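Local coordinates for protein acyl-CoA thioester hydrolase ybgC (Escherichia coli K-12, PDB 3GRH) that is a putative thioesterase of the outer membrane, related to pectinesterases but without pectinesterase activity and unable to bind pectin, at residues A[87-92]-A[96-101]; A[75-80]-A[100-105]. One frame throughout, in Å; residues are numbered along the deposited sequence.

Contact 1: residues A[87-92]-A[96-101]; sequences VTHTTI and VDAAII
The imidazole of His89 reaches the methyl group of Ala98 with its far end: NE2 lies 3.8 Å from Ala98 CB and CE1 3.9 Å from it, an oblique approach in which the methyl sits beside the NE2–CE1 bond, almost equally far from both atoms. The first torsion (chi1 -69°, CG beside the backbone N) brings the ring against the helix, where it also touches Ala94 and Ala95. Its rotation is constrained from the loop's own side, because ND1 shares a 2.8 Å hydrogen bond with the hydroxyl OG1 of Thr88. The helix concerned, 92-100, packs beside strand 77-79, the outermost strand at one end of the parallel beta-helix of the pectinesterase fold. Its first turn supplies the other half of the contact. Thr91 stands at the N-cap, its OG1 bonded to the backbone N of Ala94, and from Ile92 onward the chain is helical. The amide N of Val96 donates to Ile92 O at 2.9 Å, almost straight at 173°. Alongside this bond the CG2 methyls of Ile92 and Val96 lie 4.2 Å apart, while Val96 CG2 also rests 3.4 Å from Ile92 O. Both residues are buried, and Ile92 additionally packs on Val79 and Leu132.

Contact 2: residues A[75-80]-A[100-105]; sequences PDFVVG and IIKRTN
Phe77 and Lys102 approach each other from opposite directions, the ring extending from strand 77-79 and the lysine from the turn after helix 92-100. Lys102 CE lies 3.7 Å from Phe77 CZ, the ring atom farthest from the strand backbone, and NZ lies 4.1 Å from the same carbon. The methylene comes in obliquely, and the contact is van der Waals packing of the carbon next to the ammonium group against CZ. The lysine spans the gap because its chain is extended beyond CG, with chi2 at -166° and the later torsions likewise near 180°; the CA atoms of Asp76 and Lys102 remain 11.4 Å apart. Ile100 to Arg103 form a type I beta turn, closed by a bond from Arg103 N to Ile100 O, and Arg103 then leaves the helical course with positive phi. The side chain of Asp76 runs across that of Lys102 at a slant, with OD1 4.2 Å from NZ, beyond salt-bridge range.

Each polar end has a stronger partner on strand 108-112, the next parallel strand of the beta-helix: Asp76 OD2 accepts from the backbone N of Tyr109, and Lys102 NZ is hydrogen-bonded to Gln108 OE1. Phe77 also packs on Gln108, and on Ala98 and Ala99 of the helix. The contact lies at the surface, where the lysine bridges from the loop before strand 108-112 to the start of strand 77-79. Its chemistry is that of an amphipathic lysine, which brings its last methylene up to one ring carbon, CZ, while its ammonium group bonds to a neutral amide oxygen; the nearby carboxylate would probably add a modest electrostatic attraction.

Contacts 1 and 2 have centres 6 Å apart and follow one course of the chain, from strand 77-79 through the loop at 87-92 into helix 92-100 and the turn beyond it, with Ile100 and Ile101 common to both. Phe77 joins them directly, its CE1 lying 3.5 Å from Ala98 CB. A second junction is made by backbone: Thr88 N and His89 N both approach Val78 O, at 2.8 and 3.1 Å, as probable hydrogen bonds. The centres of both contacts lie about 25 Å from the centre of the chain, and both are away from the predicted nucleophile Asp280 and from Arg340, a substrate-binding residue by similarity.

Contact 1: residues A[87-92]-A[96-101]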
# COMPACT_ATOMS: atom_id res chain seq x y z
N VAL A 87 -20.36 -23.40 -4.82
CA VAL A 87 -20.19 -22.36 -3.79
C VAL A 87 -20.24 -23.02 -2.42
O VAL A 87 -21.14 -23.86 -2.16
CB VAL A 87 -21.30 -21.28 -3.91
CG1 VAL A 87 -21.33 -20.39 -2.74
CG2 VAL A 87 -21.14 -20.48 -5.21
N THR A 88 -19.27 -22.65 -1.58
CA THR A 88 -19.22 -23.11 -0.19
C THR A 88 -19.76 -22.02 0.76
O THR A 88 -20.35 -22.33 1.77
CB THR A 88 -17.75 -23.59 0.23
OG1 THR A 88 -16.80 -22.54 0.09
CG2 THR A 88 -17.26 -24.71 -0.65
N HIS A 89 -19.54 -20.76 0.43
CA HIS A 89 -19.84 -19.66 1.34
C HIS A 89 -20.36 -18.47 0.59
O HIS A 89 -20.01 -18.30 -0.55
CB HIS A 89 -18.54 -19.26 2.00
CG HIS A 89 -18.03 -20.28 2.95
ND1 HIS A 89 -17.17 -21.30 2.56
CD2 HIS A 89 -18.30 -20.49 4.25
CE1 HIS A 89 -16.97 -22.09 3.59
NE2 HIS A 89 -17.61 -21.61 4.63
N THR A 90 -21.15 -17.62 1.20
CA THR A 90 -21.73 -16.47 0.49
C THR A 90 -21.08 -15.15 0.88
O THR A 90 -21.40 -14.08 0.32
CB THR A 90 -23.23 -16.39 0.70
OG1 THR A 90 -23.48 -16.44 2.10
CG2 THR A 90 -23.91 -17.61 -0.01
N THR A 91 -20.24 -15.18 1.89
CA THR A 91 -19.46 -14.00 2.26
C THR A 91 -18.02 -14.40 2.35
O THR A 91 -17.68 -15.55 2.61
CB THR A 91 -19.83 -13.34 3.61
OG1 THR A 91 -19.42 -14.15 4.73
CG2 THR A 91 -21.26 -13.03 3.68
N ILE A 92 -17.16 -13.41 2.15
CA ILE A 92 -15.75 -13.71 2.10
C ILE A 92 -15.21 -13.96 3.48
O ILE A 92 -14.43 -14.92 3.72
CB ILE A 92 -14.95 -12.61 1.41
CG1 ILE A 92 -15.49 -12.42 -0.04
CG2 ILE A 92 -13.50 -12.91 1.51
CD1 ILE A 92 -14.93 -11.30 -0.75
N VAL A 96 -12.95 -17.12 4.87
CA VAL A 96 -11.70 -16.88 5.62
C VAL A 96 -11.74 -17.56 6.96
O VAL A 96 -10.81 -18.22 7.34
CB VAL A 96 -11.41 -15.38 5.79
CG1 VAL A 96 -10.30 -15.12 6.82
CG2 VAL A 96 -11.09 -14.73 4.44
N ASP A 97 -12.84 -17.40 7.71
CA ASP A 97 -13.01 -18.09 8.96
C ASP A 97 -12.92 -19.58 8.82
O ASP A 97 -12.25 -20.19 9.62
CB ASP A 97 -14.34 -17.70 9.59
CG ASP A 97 -14.42 -16.26 10.04
OD1 ASP A 97 -13.43 -15.52 9.97
OD2 ASP A 97 -15.52 -15.82 10.54
N ALA A 98 -13.51 -20.16 7.76
CA ALA A 98 -13.45 -21.59 7.60
C ALA A 98 -12.03 -22.06 7.33
O ALA A 98 -11.70 -23.19 7.68
CB ALA A 98 -14.37 -22.07 6.47
N ALA A 99 -11.25 -21.21 6.67
CA ALA A 99 -9.86 -21.53 6.42
C ALA A 99 -9.06 -21.48 7.71
O ALA A 99 -8.23 -22.35 8.02
CB ALA A 99 -9.26 -20.54 5.39
N ILE A 100 -9.27 -20.44 8.48
CA ILE A 100 -8.50 -20.20 9.72
C ILE A 100 -8.76 -21.26 10.78
O ILE A 100 -7.81 -21.72 11.41
CB ILE A 100 -8.79 -18.83 10.30
CG1 ILE A 100 -8.34 -17.74 9.36
CG2 ILE A 100 -8.07 -18.67 11.69
CD1 ILE A 100 -6.87 -17.67 9.13
N ILE A 101 -9.99 -21.68 10.93
CA ILE A 101 -10.33 -22.68 11.99
C ILE A 101 -9.60 -24.00 11.79
O ILE A 101 -9.52 -24.80 12.73
CB ILE A 101 -11.82 -22.87 12.24
CG1 ILE A 101 -12.59 -23.32 11.01
CG2 ILE A 101 -12.42 -21.51 12.75
CD1 ILE A 101 -14.03 -23.90 11.27

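Contact 2: residues A[75-80]-A[100-105]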
# COMPACT_ATOMS: atom_id res chain seq x y z
N PRO A 75 -9.97 -25.10 -5.74
CA PRO A 75 -9.80 -24.36 -4.50
C PRO A 75 -10.33 -25.05 -3.25
O PRO A 75 -11.09 -26.00 -3.33
CB PRO A 75 -10.60 -23.10 -4.74
CG PRO A 75 -11.60 -23.50 -5.79
CD PRO A 75 -11.00 -24.54 -6.63
N ASP A 76 -9.89 -24.57 -2.09
CA ASP A 76 -10.36 -25.09 -0.83
C ASP A 76 -11.76 -24.60 -0.51
O ASP A 76 -12.55 -25.36 0.08
CB ASP A 76 -9.41 -24.71 0.30
CG ASP A 76 -8.05 -25.35 0.13
OD1 ASP A 76 -7.95 -26.58 0.36
OD2 ASP A 76 -7.06 -24.68 -0.22
N PHE A 77 -12.02 -23.35 -0.86
CA PHE A 77 -13.30 -22.70 -0.63
C PHE A 77 -13.68 -21.86 -1.82
O PHE A 77 -12.83 -21.39 -2.57
CB PHE A 77 -13.20 -21.79 0.59
CG PHE A 77 -12.76 -22.50 1.82
CD1 PHE A 77 -13.68 -23.23 2.54
CD2 PHE A 77 -11.44 -22.52 2.20
CE1 PHE A 77 -13.30 -23.96 3.68
CE2 PHE A 77 -11.06 -23.22 3.33
CZ PHE A 77 -11.98 -23.93 4.06
N VAL A 78 -15.00 -21.77 -2.04
CA VAL A 78 -15.55 -20.95 -3.10
C VAL A 78 -16.63 -20.01 -2.58
O VAL A 78 -17.62 -20.49 -2.05
CB VAL A 78 -16.17 -21.76 -4.21
CG1 VAL A 78 -16.60 -20.81 -5.30
CG2 VAL A 78 -15.15 -22.78 -4.77
N VAL A 79 -16.47 -18.71 -2.83
CA VAL A 79 -17.43 -17.72 -2.38
C VAL A 79 -18.20 -17.29 -3.60
O VAL A 79 -17.62 -17.04 -4.68
CB VAL A 79 -16.71 -16.51 -1.75
CG1 VAL A 79 -17.72 -15.51 -1.32
CG2 VAL A 79 -15.82 -16.89 -0.56
N GLY A 80 -19.52 -17.22 -3.47
CA GLY A 80 -20.34 -16.93 -4.60
C GLY A 80 -21.75 -16.71 -4.17
O GLY A 80 -22.07 -16.76 -2.98
N ILE A 100 -9.27 -20.44 8.48
CA ILE A 100 -8.50 -20.20 9.72
C ILE A 100 -8.76 -21.26 10.78
O ILE A 100 -7.81 -21.72 11.41
CB ILE A 100 -8.79 -18.83 10.30
CG1 ILE A 100 -8.34 -17.74 9.36
CG2 ILE A 100 -8.07 -18.67 11.69
CD1 ILE A 100 -6.87 -17.67 9.13
N ILE A 101 -9.99 -21.68 10.93
CA ILE A 101 -10.33 -22.68 11.99
C ILE A 101 -9.60 -24.00 11.79
O ILE A 101 -9.52 -24.80 12.73
CB ILE A 101 -11.82 -22.87 12.24
CG1 ILE A 101 -12.59 -23.32 11.01
CG2 ILE A 101 -12.42 -21.51 12.75
CD1 ILE A 101 -14.03 -23.90 11.27
N LYS A 102 -9.12 -24.29 10.60
CA LYS A 102 -8.39 -25.55 10.37
C LYS A 102 -7.05 -25.64 11.11
O LYS A 102 -6.52 -26.72 11.30
CB LYS A 102 -8.14 -25.76 8.89
CG LYS A 102 -9.37 -26.05 8.07
CD LYS A 102 -8.86 -26.54 6.76
CE LYS A 102 -9.90 -26.56 5.66
NZ LYS A 102 -9.12 -26.80 4.38
N ARG A 103 -6.48 -24.48 11.44
CA ARG A 103 -5.20 -24.38 12.16
C ARG A 103 -4.10 -25.09 11.46
O ARG A 103 -3.28 -25.77 12.08
CB ARG A 103 -5.31 -24.84 13.60
CG ARG A 103 -6.59 -24.47 14.22
CD ARG A 103 -6.72 -23.03 14.56
NE ARG A 103 -8.08 -22.77 15.05
CZ ARG A 103 -8.61 -21.57 15.25
NH1 ARG A 103 -7.90 -20.47 15.04
NH2 ARG A 103 -9.88 -21.47 15.66
N THR A 104 -4.05 -24.92 10.15
CA THR A 104 -3.06 -25.61 9.34
C THR A 104 -1.93 -24.70 8.87
O THR A 104 -2.12 -23.51 8.70
CB THR A 104 -3.68 -26.22 8.08
OG1 THR A 104 -2.68 -27.00 7.37
CG2 THR A 104 -4.30 -25.20 7.18
N ASN A 105 -0.77 -25.31 8.66
CA ASN A 105 0.44 -24.65 8.11
C ASN A 105 0.41 -24.58 6.59
O ASN A 105 1.17 -23.78 5.95
CB ASN A 105 1.72 -25.44 8.49
CG ASN A 105 2.05 -25.37 9.95
OD1 ASN A 105 1.65 -24.44 10.66
ND2 ASN A 105 2.81 -26.36 10.42